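Malonate decarboxylase acyl carrier protein (Pseudomonas fluorescens, PDB 5VIT) probably serves as the acyl carrier subunit of malonate decarboxylase, carrying acetyl and malonyl groups as thioesters on a dephospho-CoA-derived prosthetic group during turnover. Local coordinates at residues L4-F8 against W55-F59; P9-P13 against G35-L40; G14-L19 against V30-P34; I42-V48 against I73-G79; P68-I73 against F93-G97. All coordinates share one frame; numbering follows the deposited sequence.

Interaction 1 (L4-F8 against W55-F59); sequences LSFEF and WQHLF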
# COMPACT_ATOMS: atom_id res chain seq x y z
N LEU B 4 14.49 -20.66 20.12
CA LEU B 4 14.56 -20.92 18.70
C LEU B 4 15.75 -20.19 18.14
O LEU B 4 16.12 -19.13 18.63
CB LEU B 4 13.27 -20.47 18.00
CG LEU B 4 11.94 -20.98 18.56
CD1 LEU B 4 10.79 -20.18 17.98
CD2 LEU B 4 11.77 -22.45 18.22
N SER B 5 16.35 -20.76 17.11
CA SER B 5 17.51 -20.16 16.47
C SER B 5 17.27 -20.03 14.99
O SER B 5 16.71 -20.93 14.38
CB SER B 5 18.77 -20.99 16.73
OG SER B 5 18.99 -21.10 18.12
N PHE B 6 17.70 -18.91 14.42
CA PHE B 6 17.52 -18.69 13.00
C PHE B 6 18.81 -18.15 12.44
O PHE B 6 19.59 -17.55 13.16
CB PHE B 6 16.37 -17.71 12.72
CG PHE B 6 15.06 -18.14 13.31
CD1 PHE B 6 14.77 -17.90 14.64
CD2 PHE B 6 14.11 -18.78 12.53
CE1 PHE B 6 13.58 -18.30 15.19
CE2 PHE B 6 12.91 -19.18 13.07
CZ PHE B 6 12.64 -18.93 14.41
N GLU B 7 19.01 -18.36 11.15
CA GLU B 7 20.20 -17.84 10.50
C GLU B 7 19.89 -17.43 9.06
O GLU B 7 19.12 -18.09 8.36
CB GLU B 7 21.33 -18.86 10.56
CG GLU B 7 22.62 -18.37 9.94
CD GLU B 7 23.76 -19.32 10.19
OE1 GLU B 7 24.62 -19.46 9.28
OE2 GLU B 7 23.81 -19.92 11.29
N PHE B 8 20.46 -16.32 8.65
CA PHE B 8 20.14 -15.76 7.35
C PHE B 8 21.39 -15.23 6.72
O PHE B 8 22.32 -14.85 7.43
CB PHE B 8 19.08 -14.67 7.47
CG PHE B 8 17.75 -15.19 7.89
CD1 PHE B 8 17.37 -15.16 9.23
CD2 PHE B 8 16.89 -15.75 6.96
CE1 PHE B 8 16.16 -15.67 9.61
CE2 PHE B 8 15.67 -16.26 7.35
CZ PHE B 8 15.31 -16.22 8.67
N TRP B 55 7.68 -17.40 13.28
CA TRP B 55 8.88 -16.57 13.36
C TRP B 55 9.71 -16.70 12.07
O TRP B 55 10.28 -15.72 11.59
CB TRP B 55 9.73 -16.95 14.58
CG TRP B 55 9.18 -16.44 15.90
CD1 TRP B 55 8.38 -17.13 16.77
CD2 TRP B 55 9.36 -15.14 16.48
NE1 TRP B 55 8.07 -16.34 17.85
CE2 TRP B 55 8.66 -15.12 17.70
CE3 TRP B 55 10.06 -14.00 16.08
CZ2 TRP B 55 8.63 -13.99 18.52
CZ3 TRP B 55 10.04 -12.89 16.91
CH2 TRP B 55 9.33 -12.89 18.11
N GLN B 56 9.74 -17.90 11.50
CA GLN B 56 10.43 -18.13 10.23
C GLN B 56 9.86 -17.26 9.10
O GLN B 56 10.59 -16.60 8.34
CB GLN B 56 10.34 -19.62 9.86
CG GLN B 56 11.06 -19.99 8.59
CD GLN B 56 12.55 -19.70 8.67
OE1 GLN B 56 13.19 -19.97 9.70
NE2 GLN B 56 13.10 -19.15 7.60
N HIS B 57 8.54 -17.27 8.99
CA HIS B 57 7.87 -16.47 7.98
C HIS B 57 8.15 -14.98 8.15
O HIS B 57 8.45 -14.29 7.18
CB HIS B 57 6.37 -16.71 8.01
CG HIS B 57 5.97 -18.06 7.51
ND1 HIS B 57 5.09 -18.88 8.18
CD2 HIS B 57 6.35 -18.74 6.40
CE1 HIS B 57 4.94 -20.00 7.50
NE2 HIS B 57 5.69 -19.94 6.42
N LEU B 58 8.06 -14.52 9.39
CA LEU B 58 8.27 -13.12 9.74
C LEU B 58 9.63 -12.62 9.23
O LEU B 58 9.73 -11.62 8.50
CB LEU B 58 8.13 -12.97 11.26
CG LEU B 58 7.89 -11.60 11.88
CD1 LEU B 58 7.03 -10.78 10.98
CD2 LEU B 58 7.18 -11.76 13.21
N PHE B 59 10.69 -13.35 9.60
CA PHE B 59 12.05 -13.03 9.18
C PHE B 59 12.25 -13.16 7.67
O PHE B 59 12.98 -12.39 7.05
CB PHE B 59 13.05 -13.93 9.90
CG PHE B 59 13.10 -13.73 11.39
CD1 PHE B 59 13.18 -14.82 12.24
CD2 PHE B 59 13.09 -12.46 11.93
CE1 PHE B 59 13.24 -14.64 13.61
CE2 PHE B 59 13.14 -12.28 13.30
CZ PHE B 59 13.22 -13.37 14.14

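Interaction 2 (P9-P13 against G35-L40); sequences PAGQP and GQPGKL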
# COMPACT_ATOMS: atom_id res chain seq x y z
N PRO B 9 21.42 -15.20 5.38
CA PRO B 9 22.52 -14.57 4.65
C PRO B 9 22.53 -13.07 4.92
O PRO B 9 21.48 -12.44 4.88
CB PRO B 9 22.21 -14.88 3.19
CG PRO B 9 20.72 -15.10 3.16
CD PRO B 9 20.41 -15.78 4.47
N ALA B 10 23.70 -12.52 5.22
CA ALA B 10 23.81 -11.09 5.50
C ALA B 10 25.06 -10.50 4.85
O ALA B 10 25.84 -11.21 4.23
CB ALA B 10 23.81 -10.85 7.00
N GLY B 11 25.23 -9.20 4.99
CA GLY B 11 26.36 -8.51 4.39
C GLY B 11 27.46 -8.31 5.41
O GLY B 11 27.83 -9.25 6.12
N GLN B 12 27.99 -7.09 5.46
CA GLN B 12 29.08 -6.74 6.36
C GLN B 12 28.53 -6.51 7.76
O GLN B 12 27.36 -6.17 7.92
CB GLN B 12 29.80 -5.50 5.83
CG GLN B 12 31.30 -5.68 5.55
CD GLN B 12 31.65 -6.99 4.85
OE1 GLN B 12 31.91 -8.01 5.49
NE2 GLN B 12 31.67 -6.96 3.53
N PRO B 13 29.36 -6.72 8.80
CA PRO B 13 28.82 -6.48 10.14
C PRO B 13 28.29 -5.06 10.33
O PRO B 13 28.96 -4.09 9.95
CB PRO B 13 30.02 -6.74 11.06
CG PRO B 13 31.21 -6.82 10.15
CD PRO B 13 30.71 -7.29 8.84
N GLY B 35 27.64 -8.62 14.05
CA GLY B 35 27.81 -10.05 13.87
C GLY B 35 29.00 -10.46 13.00
O GLY B 35 29.91 -9.66 12.77
N GLN B 36 28.96 -11.70 12.53
CA GLN B 36 29.99 -12.27 11.65
C GLN B 36 29.61 -12.13 10.18
O GLN B 36 28.53 -12.57 9.79
CB GLN B 36 30.22 -13.75 11.99
CG GLN B 36 30.75 -13.93 13.41
CD GLN B 36 32.04 -13.14 13.61
OE1 GLN B 36 32.97 -13.22 12.80
NE2 GLN B 36 32.05 -12.29 14.63
N PRO B 37 30.49 -11.52 9.37
CA PRO B 37 30.20 -11.16 7.97
C PRO B 37 29.55 -12.29 7.16
O PRO B 37 29.90 -13.46 7.33
CB PRO B 37 31.57 -10.77 7.40
CG PRO B 37 32.58 -11.14 8.45
CD PRO B 37 31.86 -11.15 9.76
N GLY B 38 28.58 -11.93 6.31
CA GLY B 38 27.82 -12.90 5.55
C GLY B 38 26.70 -13.60 6.31
O GLY B 38 25.91 -14.34 5.71
N LYS B 39 26.60 -13.36 7.62
CA LYS B 39 25.69 -14.13 8.46
C LYS B 39 24.90 -13.29 9.48
O LYS B 39 25.43 -12.40 10.15
CB LYS B 39 26.48 -15.21 9.19
CG LYS B 39 25.63 -16.35 9.69
CD LYS B 39 26.45 -17.30 10.55
CE LYS B 39 27.57 -17.94 9.76
NZ LYS B 39 28.24 -18.98 10.59
N LEU B 40 23.61 -13.57 9.59
CA LEU B 40 22.76 -12.96 10.60
C LEU B 40 22.22 -14.05 11.49
O LEU B 40 21.45 -14.90 11.02
CB LEU B 40 21.62 -12.19 9.95
CG LEU B 40 20.57 -11.60 10.90
CD1 LEU B 40 21.07 -10.32 11.54
CD2 LEU B 40 19.30 -11.34 10.13

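Interaction 3 (G14-L19 against V30-P34); sequences GRGRAL and VLLEP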
# COMPACT_ATOMS: atom_id res chain seq x y z
N GLY B 14 27.09 -4.95 10.91
CA GLY B 14 26.60 -3.66 11.37
C GLY B 14 27.62 -3.18 12.37
O GLY B 14 28.45 -3.97 12.84
N ARG B 15 27.61 -1.91 12.73
CA ARG B 15 28.71 -1.49 13.58
C ARG B 15 28.28 -0.78 14.86
O ARG B 15 29.09 -0.60 15.77
CB ARG B 15 29.71 -0.64 12.79
CG ARG B 15 29.43 0.85 12.71
CD ARG B 15 30.15 1.45 11.49
NE ARG B 15 29.25 1.67 10.35
CZ ARG B 15 29.63 2.18 9.18
NH1 ARG B 15 30.90 2.49 8.97
NH2 ARG B 15 28.74 2.36 8.21
N GLY B 16 27.01 -0.43 14.98
CA GLY B 16 26.51 0.02 16.26
C GLY B 16 25.89 -1.12 17.05
O GLY B 16 25.94 -2.27 16.63
N ARG B 17 25.33 -0.79 18.21
CA ARG B 17 24.52 -1.73 18.98
C ARG B 17 23.17 -1.08 19.28
O ARG B 17 23.07 0.15 19.28
CB ARG B 17 25.19 -2.10 20.30
CG ARG B 17 25.09 -0.94 21.23
CD ARG B 17 25.56 -1.19 22.62
NE ARG B 17 26.63 -2.15 22.74
CZ ARG B 17 27.18 -2.43 23.92
NH1 ARG B 17 26.74 -1.79 25.00
NH2 ARG B 17 28.16 -3.31 24.01
N ALA B 18 22.13 -1.88 19.52
CA ALA B 18 20.86 -1.29 19.93
C ALA B 18 20.01 -2.22 20.79
O ALA B 18 20.03 -3.44 20.64
CB ALA B 18 20.05 -0.84 18.69
N LEU B 19 19.25 -1.62 21.68
CA LEU B 19 18.26 -2.34 22.44
C LEU B 19 16.90 -1.66 22.26
O LEU B 19 16.77 -0.46 22.50
CB LEU B 19 18.61 -2.40 23.92
CG LEU B 19 17.36 -2.79 24.71
CD1 LEU B 19 17.30 -4.28 25.03
CD2 LEU B 19 17.19 -1.93 25.94
N VAL B 30 14.45 -6.47 21.87
CA VAL B 30 15.36 -6.97 20.86
C VAL B 30 16.74 -6.37 21.08
O VAL B 30 16.89 -5.14 21.15
CB VAL B 30 14.84 -6.66 19.42
CG1 VAL B 30 15.83 -7.16 18.39
CG2 VAL B 30 13.48 -7.32 19.17
N LEU B 31 17.74 -7.23 21.24
CA LEU B 31 19.14 -6.79 21.34
C LEU B 31 19.77 -6.96 19.97
O LEU B 31 19.63 -8.01 19.35
CB LEU B 31 19.91 -7.62 22.37
CG LEU B 31 19.71 -7.58 23.89
CD1 LEU B 31 20.36 -6.35 24.47
CD2 LEU B 31 18.25 -7.69 24.31
N LEU B 32 20.45 -5.94 19.48
CA LEU B 32 21.12 -6.04 18.18
C LEU B 32 22.57 -5.61 18.30
O LEU B 32 22.85 -4.48 18.70
CB LEU B 32 20.39 -5.20 17.12
CG LEU B 32 18.89 -5.42 16.95
CD1 LEU B 32 18.06 -4.44 17.82
CD2 LEU B 32 18.51 -5.31 15.49
N GLU B 33 23.49 -6.52 17.97
CA GLU B 33 24.94 -6.29 18.08
C GLU B 33 25.66 -6.73 16.81
O GLU B 33 25.17 -7.60 16.08
CB GLU B 33 25.52 -7.05 19.28
CG GLU B 33 24.87 -6.77 20.64
CD GLU B 33 25.42 -7.68 21.75
OE1 GLU B 33 26.57 -7.47 22.18
OE2 GLU B 33 24.70 -8.61 22.18
N PRO B 34 26.84 -6.15 16.54
CA PRO B 34 27.54 -6.53 15.31
C PRO B 34 27.80 -8.03 15.24
O PRO B 34 28.12 -8.65 16.25
CB PRO B 34 28.85 -5.73 15.37
CG PRO B 34 28.92 -5.15 16.74
CD PRO B 34 27.53 -5.05 17.25
O HOH W 1 27.58 -5.31 22.60

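Interaction 4 (I42-V48 against I73-G79); sequences IQVQTSV and IDIHDFG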
# COMPACT_ATOMS: atom_id res chain seq x y z
N ILE B 42 20.01 -15.19 14.74
CA ILE B 42 18.91 -14.73 15.58
C ILE B 42 18.50 -15.80 16.57
O ILE B 42 18.24 -16.95 16.21
CB ILE B 42 17.67 -14.34 14.74
CG1 ILE B 42 18.02 -13.25 13.73
CG2 ILE B 42 16.53 -13.92 15.66
CD1 ILE B 42 16.95 -13.01 12.66
N GLN B 43 18.47 -15.41 17.84
CA GLN B 43 17.98 -16.25 18.91
C GLN B 43 16.65 -15.67 19.41
O GLN B 43 16.57 -14.48 19.69
CB GLN B 43 18.99 -16.30 20.04
CG GLN B 43 18.68 -17.30 21.11
CD GLN B 43 19.38 -18.61 20.87
OE1 GLN B 43 19.89 -18.88 19.76
NE2 GLN B 43 19.46 -19.43 21.91
N VAL B 44 15.63 -16.51 19.50
CA VAL B 44 14.33 -16.08 20.00
C VAL B 44 13.93 -16.89 21.22
O VAL B 44 13.94 -18.13 21.18
CB VAL B 44 13.19 -16.21 18.95
CG1 VAL B 44 11.83 -15.86 19.57
CG2 VAL B 44 13.45 -15.34 17.73
N GLN B 45 13.59 -16.20 22.29
CA GLN B 45 12.96 -16.84 23.44
C GLN B 45 11.56 -16.27 23.52
O GLN B 45 11.39 -15.04 23.61
CB GLN B 45 13.74 -16.58 24.71
CG GLN B 45 14.20 -17.83 25.39
CD GLN B 45 15.26 -17.56 26.43
OE1 GLN B 45 15.67 -16.42 26.64
NE2 GLN B 45 15.73 -18.62 27.08
N THR B 46 10.56 -17.14 23.47
CA THR B 46 9.18 -16.67 23.38
C THR B 46 8.30 -17.48 24.33
O THR B 46 8.53 -18.66 24.55
CB THR B 46 8.64 -16.75 21.90
OG1 THR B 46 7.31 -16.20 21.83
CG2 THR B 46 8.60 -18.19 21.40
N SER B 47 7.30 -16.82 24.90
CA SER B 47 6.32 -17.47 25.76
C SER B 47 5.33 -18.34 25.00
O SER B 47 4.67 -19.20 25.58
CB SER B 47 5.56 -16.41 26.55
OG SER B 47 5.00 -15.45 25.67
N VAL B 48 5.19 -18.07 23.70
CA VAL B 48 4.23 -18.77 22.85
C VAL B 48 4.82 -20.06 22.24
O VAL B 48 5.75 -20.00 21.43
CB VAL B 48 3.77 -17.88 21.70
CG1 VAL B 48 2.60 -18.53 20.96
CG2 VAL B 48 3.39 -16.50 22.22
N ILE B 73 21.38 -11.06 16.89
CA ILE B 73 20.11 -10.55 17.38
C ILE B 73 19.57 -11.49 18.41
O ILE B 73 19.44 -12.70 18.18
CB ILE B 73 19.07 -10.37 16.24
CG1 ILE B 73 19.50 -9.23 15.31
CG2 ILE B 73 17.69 -10.06 16.82
CD1 ILE B 73 18.47 -8.91 14.24
N ASP B 74 19.29 -10.93 19.58
CA ASP B 74 18.70 -11.69 20.67
C ASP B 74 17.32 -11.12 20.99
O ASP B 74 17.16 -9.92 21.26
CB ASP B 74 19.62 -11.65 21.89
CG ASP B 74 19.47 -12.87 22.77
OD1 ASP B 74 18.45 -13.60 22.63
OD2 ASP B 74 20.36 -13.09 23.61
N ILE B 75 16.32 -11.99 20.93
CA ILE B 75 14.94 -11.57 21.13
C ILE B 75 14.36 -12.24 22.36
O ILE B 75 14.53 -13.45 22.55
CB ILE B 75 14.08 -11.90 19.89
CG1 ILE B 75 14.48 -11.00 18.72
CG2 ILE B 75 12.60 -11.76 20.21
CD1 ILE B 75 13.84 -11.39 17.43
N HIS B 76 13.70 -11.45 23.21
CA HIS B 76 12.96 -11.99 24.34
C HIS B 76 11.53 -11.53 24.20
O HIS B 76 11.22 -10.35 24.42
CB HIS B 76 13.56 -11.53 25.69
CG HIS B 76 15.00 -11.90 25.86
ND1 HIS B 76 15.98 -10.96 26.12
CD2 HIS B 76 15.63 -13.10 25.79
CE1 HIS B 76 17.15 -11.57 26.22
NE2 HIS B 76 16.97 -12.86 26.01
N ASP B 77 10.67 -12.46 23.80
CA ASP B 77 9.28 -12.16 23.50
C ASP B 77 8.29 -12.74 24.51
O ASP B 77 8.33 -13.93 24.85
CB ASP B 77 8.92 -12.68 22.11
CG ASP B 77 7.43 -12.65 21.88
OD1 ASP B 77 6.92 -11.57 21.55
OD2 ASP B 77 6.76 -13.70 22.04
N PHE B 78 7.37 -11.89 24.96
CA PHE B 78 6.29 -12.27 25.87
C PHE B 78 4.96 -12.14 25.12
O PHE B 78 4.04 -11.43 25.54
CB PHE B 78 6.33 -11.38 27.13
CG PHE B 78 5.50 -11.87 28.29
CD1 PHE B 78 4.70 -13.01 28.20
CD2 PHE B 78 5.51 -11.16 29.50
CE1 PHE B 78 3.93 -13.44 29.27
CE2 PHE B 78 4.74 -11.58 30.58
CZ PHE B 78 3.95 -12.73 30.47
N GLY B 79 4.86 -12.81 23.97
CA GLY B 79 3.59 -12.89 23.26
C GLY B 79 3.16 -11.69 22.43
O GLY B 79 1.96 -11.43 22.28

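Interaction 5 (P68-I73 against F93-G97); sequences PPALLI and FEEIG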
# COMPACT_ATOMS: atom_id res chain seq x y z
N PRO B 68 20.40 -7.69 5.02
CA PRO B 68 20.61 -6.89 6.23
C PRO B 68 22.09 -6.87 6.61
O PRO B 68 22.87 -7.64 6.05
CB PRO B 68 19.77 -7.63 7.27
CG PRO B 68 19.85 -9.06 6.84
CD PRO B 68 19.86 -9.03 5.33
N PRO B 69 22.47 -5.99 7.53
CA PRO B 69 23.83 -6.06 8.06
C PRO B 69 24.01 -7.36 8.85
O PRO B 69 23.03 -7.90 9.37
CB PRO B 69 23.92 -4.83 8.97
CG PRO B 69 22.49 -4.53 9.33
CD PRO B 69 21.72 -4.85 8.10
N ALA B 70 25.23 -7.87 8.90
CA ALA B 70 25.52 -9.05 9.70
C ALA B 70 25.44 -8.65 11.17
O ALA B 70 26.21 -7.82 11.65
CB ALA B 70 26.89 -9.63 9.35
N LEU B 71 24.48 -9.23 11.87
CA LEU B 71 24.22 -8.86 13.25
C LEU B 71 24.03 -10.09 14.10
O LEU B 71 23.79 -11.19 13.59
CB LEU B 71 22.98 -7.97 13.36
CG LEU B 71 22.99 -6.59 12.71
CD1 LEU B 71 21.63 -5.95 12.85
CD2 LEU B 71 24.04 -5.71 13.35
N LEU B 72 24.15 -9.89 15.41
CA LEU B 72 23.74 -10.87 16.41
C LEU B 72 22.47 -10.32 17.02
O LEU B 72 22.47 -9.22 17.57
CB LEU B 72 24.82 -11.07 17.47
CG LEU B 72 25.89 -12.15 17.29
CD1 LEU B 72 26.27 -12.31 15.85
CD2 LEU B 72 27.12 -11.84 18.12
N ILE B 73 21.38 -11.06 16.89
CA ILE B 73 20.11 -10.55 17.38
C ILE B 73 19.57 -11.49 18.41
O ILE B 73 19.44 -12.70 18.18
CB ILE B 73 19.07 -10.37 16.24
CG1 ILE B 73 19.50 -9.23 15.31
CG2 ILE B 73 17.69 -10.06 16.82
CD1 ILE B 73 18.47 -8.91 14.24
N PHE B 93 16.71 -2.21 13.73
CA PHE B 93 17.57 -2.07 12.55
C PHE B 93 17.81 -0.61 12.21
O PHE B 93 18.90 -0.26 11.76
CB PHE B 93 16.96 -2.79 11.34
CG PHE B 93 17.27 -4.26 11.29
CD1 PHE B 93 16.35 -5.20 11.73
CD2 PHE B 93 18.50 -4.72 10.81
CE1 PHE B 93 16.62 -6.56 11.69
CE2 PHE B 93 18.78 -6.07 10.77
CZ PHE B 93 17.85 -7.00 11.21
N GLU B 94 16.80 0.23 12.43
CA GLU B 94 16.91 1.67 12.24
C GLU B 94 17.99 2.32 13.10
O GLU B 94 18.80 3.10 12.60
CB GLU B 94 15.57 2.35 12.54
CG GLU B 94 15.20 3.46 11.58
CD GLU B 94 14.48 2.94 10.34
OE1 GLU B 94 14.33 1.69 10.22
OE2 GLU B 94 14.04 3.76 9.50
N GLU B 95 17.98 2.02 14.40
CA GLU B 95 18.98 2.56 15.33
C GLU B 95 20.41 2.11 15.02
O GLU B 95 21.35 2.90 15.08
CB GLU B 95 18.65 2.17 16.77
CG GLU B 95 17.48 2.92 17.36
CD GLU B 95 17.35 2.69 18.86
OE1 GLU B 95 18.39 2.50 19.54
OE2 GLU B 95 16.21 2.71 19.36
N ILE B 96 20.56 0.83 14.68
CA ILE B 96 21.86 0.23 14.37
C ILE B 96 22.59 0.95 13.22
O ILE B 96 23.82 0.97 13.18
CB ILE B 96 21.69 -1.28 14.03
CG1 ILE B 96 22.64 -2.14 14.87
CG2 ILE B 96 21.92 -1.56 12.56
CD1 ILE B 96 22.21 -2.28 16.28
N GLY B 97 21.82 1.53 12.30
CA GLY B 97 22.38 2.28 11.18
C GLY B 97 22.31 3.80 11.36
O GLY B 97 22.02 4.53 10.42

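Interaction 1 (L4-F8 against W55-F59)
F6 meets F59 in a T-shaped stack. The edge of the F59 ring, led by CE1, points at one face of the F6 ring. F6 CD1 and F59 CE1 are 3.7 Å apart, and CE1 sits off-centre, toward the rim. The two ring planes stand at 69°. At the edge of the F6 ring, in its plane, lies the amide oxygen of Q56, with Q56 OE1 3.2 Å from F6 CD2. W55 adds its CB, 3.5 Å from F6 CZ. F8 reaches the next turn of the helix: F8 CZ is 3.4 Å from F59 CB, and its ring lies near Q56 NE2. L4 makes a looser contact, with CD1 4.1 Å from W55 CD1. Helix 52-62 packs over outer strand 2-9 of the mixed sheet, as in a two-layer alpha/beta fold, the two segments running at 26° to each other. L4, F6 and F8 alternate along the strand with S5 and E7, and all three point to the helix. CG of Q56 is anti to its backbone N (chi1 -178°), and a bend at chi2 brings the amide up to both rings. Q56 NE2 also hydrogen-bonds E60, one helical turn on, which ties down the amide. Behind the first shell, W55 packs on V44 and I75, and F59 on I42 and I75, of strands 39-46 and 71-78. F63 meets the F8 ring edge-to-face.

Interaction 2 (P9-P13 against G35-L40)
P9 pairs with K39 at the end of strand 2-9. They form an antiparallel non-hydrogen-bonded pair, and their side chains diverge. A10 comes next. Its N donates to G38 O at 2.9 Å, but the donor sits above the carbonyl plane, 77° out of it. A10 CB points toward the chain between K39 and L40, and lies 3.9 Å from L40 CB. G11 accepts the return bond: G38 N to G11 O is 2.8 Å and nearly straight, 173° at the hydrogen. G38 is therefore held through both its N and its O. Its phi is positive, 80°, which suits a glycine at this position of the turn. Q12 bends at chi2, which carries its amide back to the turn, with OE1 3.4 Å from P37 CB. P13 ends the run with two touches. Its CD packs on P37 CB at 3.9 Å, and its CB lies 3.4 Å from G35 O. Beyond the contact, A70 takes part in backbone bonds with both Q12 and G35, which joins the two segments through a third. P9 and Q12 also pack on a chain of another protein in the assembly. The residues Q36 to K39 form a type II beta turn, with P37 and G38 at its two central positions. The turn leads into strand 39-46, and the loop after strand 2-9 is laid along it.

Interaction 3 (G14-L19 against V30-P34)
A18 and L32 exchange a pair of backbone hydrogen bonds. A18 N to L32 O and L32 N to A18 O are both 2.8 Å. The first lies in the carbonyl plane of L32, and the second runs close to the C=O direction of A18. L19 and L31 make the adjoining non-hydrogen-bonded pair. Apolar contacts fall on both faces. On the A18 and L32 face, L32 CD1 lies 4.2 Å from A18 CB, and I96 of helix 82-96 covers both residues. On the other face L19 and L31 lie side by side and point the same way, with L19 CD1 3.6 Å from L31 CD2. Where the pairing gives way to loop, the ring of P34 rests on carbonyl oxygens: P34 CB is 3.1 Å from G14 O, and P34 CD is 3.3 Å from G16 O. The opposite charges of R17 NH2 and E33 OE1 are 4.8 Å apart, without direct contact. A water lies between them, but its contacts are too short to rely on. The arrangement is a beta hairpin, in which strand 18-21 is an outermost strand of the sheet within this chain. Its connecting loop holds S25, the predicted site of the prosthetic group, which is unmodified here.

Interaction 4 (I42-V48 against I73-G79)
Segments 42-48 and 73-79 pair through parallel strands, the strand axes 4.7 Å apart, and five backbone hydrogen bonds join them from Q43 N to I73 O through S47 N to D77 O. The face of I42, V44, I73 and I75 is apolar. I42 lies alongside I73, and I75 CD1 fits near both I42 CG2 and V44 CG2, the latter at 4.0 Å. On the other face Q45 and H76 lie side by side. Q45 OE1 meets the ring of H76 at its edge, 3.4 Å from CD2, while H76 ND1 is hydrogen-bonded to E29. Further along the first face, polar groups take over. T46 OG1 donates to D77 OD2 at 2.6 Å, on the anti side of the carboxylate and 19° out of its plane. OG1 of T46 (chi1 -176°) and CG of D77 (chi1 168°) each lie anti to the backbone N, which sets them alongside each other. The same OD2 accepts G79 N at 2.9 Å from above the carboxylate plane, forming an Asx turn. OD1 is hydrogen-bonded to A80 N, so the buried carboxylate is held by three donors. With an alanine in place of D77, T46 OG1 and the N-H groups of G79 and A80 would probably lose their acceptor, and the turn would be free to shift. S47 OG comes to the edge of the F78 ring, 3.5 Å from CD1. The pairing is that of a beta-alpha-beta crossover, in which helix 52-62 links the two parallel strands.

Interaction 5 (P68-I73 against F93-G97)
This is a purely apolar contact: the F93 ring and the I96 side chain, near the end of helix 82-96, pack on P68 and P69, in the loop before strand 71-78, and on L71 and I73 of the strand. No hydrogen bond crosses it. F93 carries most of the contact from the helix side. Its ring is reached at CE2 and CZ by four residues. L71 CD1 comes closest, 3.5 Å from F93 CE2. I73 CD1 lies 3.6 Å from F93 CZ, and its side chain crosses that of F93 at about a right angle. P68 CB is 4.0 Å from F93 CE2. P69 CD stands at the ring edge, near its plane, 4.2 Å from the same CE2. CG of F93 lies anti to the carbonyl carbon (chi1 -84°), and this carries the ring from the helix out to the strand. Replacing F93 by an alanine is likely to open a gap between helix and strand, leaving the ends of L71 and I73 and the proline rings without their shared partner. I96 adds a second, lighter touch. The I96 and L71 side chains run antiparallel past one another, with L71 CD2 4.1 Å from I96 CG1. I96 also packs on L32 and A18, which extends the contact over the hairpin. L40 of strand 39-46 also touches P68, L71 and I73. E94, on the far side of the helix, makes a weak hydrogen bond to T522 of the MdcA chain. The packing is that of a two-layer alpha/beta fold, with helix 82-96 laid over one face of the mixed sheet.

From the N terminus, interaction 1 closes the longest loop of the five, bringing strand 2-9 to helix 52-62. Inside it interaction 2 closes a smaller loop, from the end of strand 2-9 to the turn before strand 39-46. Interaction 3, the hairpin, is nested inside that. Interaction 4 starts within the loop of interaction 1 and ends beyond it, so the two cross. Interaction 5 opens after interaction 1 has closed but crosses interaction 4, sharing I73 with it. Strands 2-9 and 39-46 join interactions 1 and 4 through backbone bonds. Bonds from L31 and E33 to strand 71-78 tie the hairpin to interactions 4 and 5, and A70 links interactions 2, 3 and 5.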